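PDB 4OVQ: TRAP dicarboxylate ABC transporter, substrate-binding protein from Roseobacter denitrificans, which binds beta-D-glucuronate as the periplasmic solute-binding component of a TRAP transport system, consistent with a role in sugar-acid uptake. Local coordinates for residues I290-K293 / A294-Q297. Sequence-based numbering, arbitrary orientation.
Sequences IADK and APFQ
The side chains of Ile-290 and Phe-296 converge, one from the loop and one from the helix. The CG2 methyl of Ile-290 lies 3.8 Å from CE2 of Phe-296, approaching the ring obliquely, and CD1 of Ile-290 sits equally close to the ring's CZ. A branched aliphatic side chain suits this buried spot because two of its carbons can rest against the far end of one ring. The large apolar side chain of Phe-296, also buried, touches Phe-106, Pro-158 and Leu-181 in nearby loops, whereas the ring's near edge lies in plane with the carbonyl oxygens of Asp-292 and Lys-293.

Asp-292 stands just before the helix, its carboxylate short enough to turn back to an N-H of the first turn. OD1 accepts a weak capping bond from Ala-294 N at 3.4 Å; a chi1 of -168° sets CG beside the residue's own carbonyl carbon, on the side of the oncoming helix. Across this side chain, at about a right angle, runs the ring of Pro-295, whose CD lies 3.5 Å from OD2 of Asp-292. Proline fits a first helical turn, where its missing N-H costs no helical bond.

The carbonyl oxygen of Lys-293 takes the first helical bond, a nearly straight one from Gln-297 N (3.0 Å, 169°), and a weak, bent one from Phe-296 N. The long, extended Lys-293 side chain carries its amine away to a polar partner, NZ hydrogen-bonding to OE1 of Gln-228.

The arrangement is a helix N-terminus weakly capped by an aspartate side chain, with an apolar Ile-Phe contact beside it, where edge strand 286-289 of the four-stranded sheet leads into helix 294-298 in this periplasmic binding-protein fold.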
loop_
_atom_site.group_PDB
_atom_site.type_symbol
_atom_site.label_atom_id
_atom_site.label_comp_id
_atom_site.label_asym_id
_atom_site.label_seq_id
_atom_site.Cartn_x
_atom_site.Cartn_y
_atom_site.Cartn_z
ATOM N N ILE A 290 11.844 -10.467 -14.327
ATOM C CA ILE A 290 10.884 -11.229 -15.132
ATOM C C ILE A 290 10.843 -10.625 -16.544
ATOM O O ILE A 290 10.176 -9.608 -16.781
ATOM C CB ILE A 290 9.456 -11.224 -14.523
ATOM C CG1 ILE A 290 9.450 -11.964 -13.177
ATOM C CG2 ILE A 290 8.461 -11.855 -15.507
ATOM C CD1 ILE A 290 8.062 -12.387 -12.657
ATOM N N ALA A 291 11.556 -11.254 -17.474
ATOM C CA ALA A 291 11.680 -10.728 -18.839
ATOM C C ALA A 291 10.349 -10.582 -19.583
ATOM O O ALA A 291 10.091 -9.554 -20.215
ATOM C CB ALA A 291 12.625 -11.589 -19.642
ATOM N N ASP A 292 9.517 -11.614 -19.520
ATOM C CA ASP A 292 8.218 -11.584 -20.182
ATOM C C ASP A 292 7.096 -11.497 -19.143
ATOM O O ASP A 292 6.598 -12.518 -18.660
ATOM C CB ASP A 292 8.044 -12.823 -21.065
ATOM C CG ASP A 292 6.846 -12.719 -21.997
ATOM O OD1 ASP A 292 6.352 -11.591 -22.205
ATOM O OD2 ASP A 292 6.399 -13.768 -22.513
ATOM N N LYS A 293 6.707 -10.273 -18.791
ATOM C CA LYS A 293 5.611 -10.085 -17.845
ATOM C C LYS A 293 4.262 -10.274 -18.526
ATOM O O LYS A 293 3.228 -10.340 -17.865
ATOM C CB LYS A 293 5.669 -8.700 -17.194
ATOM C CG LYS A 293 6.861 -8.478 -16.287
ATOM C CD LYS A 293 6.799 -7.090 -15.654
ATOM C CE LYS A 293 8.034 -6.813 -14.816
ATOM N NZ LYS A 293 7.968 -5.480 -14.188
ATOM N N ALA A 294 4.262 -10.375 -19.851
ATOM C CA ALA A 294 3.006 -10.366 -20.589
ATOM C C ALA A 294 2.041 -11.472 -20.193
ATOM O O ALA A 294 0.834 -11.251 -20.147
ATOM C CB ALA A 294 3.274 -10.430 -22.072
ATOM N N PRO A 295 2.554 -12.679 -19.910
ATOM C CA PRO A 295 1.609 -13.738 -19.535
ATOM C C PRO A 295 1.024 -13.547 -18.138
ATOM O O PRO A 295 -0.067 -14.047 -17.873
ATOM C CB PRO A 295 2.471 -15.006 -19.582
ATOM C CG PRO A 295 3.622 -14.640 -20.476
ATOM C CD PRO A 295 3.904 -13.220 -20.145
ATOM N N PHE A 296 1.751 -12.858 -17.266
ATOM C CA PHE A 296 1.212 -12.488 -15.961
ATOM C C PHE A 296 0.079 -11.507 -16.151
ATOM O O PHE A 296 -0.999 -11.670 -15.573
ATOM C CB PHE A 296 2.297 -11.880 -15.083
ATOM C CG PHE A 296 3.313 -12.873 -14.607
ATOM C CD1 PHE A 296 3.130 -13.565 -13.420
ATOM C CD2 PHE A 296 4.454 -13.129 -15.359
ATOM C CE1 PHE A 296 4.083 -14.490 -12.990
ATOM C CE2 PHE A 296 5.396 -14.036 -14.935
ATOM C CZ PHE A 296 5.210 -14.725 -13.752
ATOM N N GLN A 297 0.316 -10.486 -16.970
ATOM C CA GLN A 297 -0.738 -9.533 -17.288
ATOM C C GLN A 297 -1.941 -10.196 -17.937
ATOM O O GLN A 297 -3.075 -9.909 -17.585
ATOM C CB GLN A 297 -0.234 -8.471 -18.242
ATOM C CG GLN A 297 0.986 -7.742 -17.782
ATOM C CD GLN A 297 1.157 -6.437 -18.505
ATOM O OE1 GLN A 297 0.184 -5.709 -18.736
ATOM N NE2 GLN A 297 2.395 -6.125 -18.871
#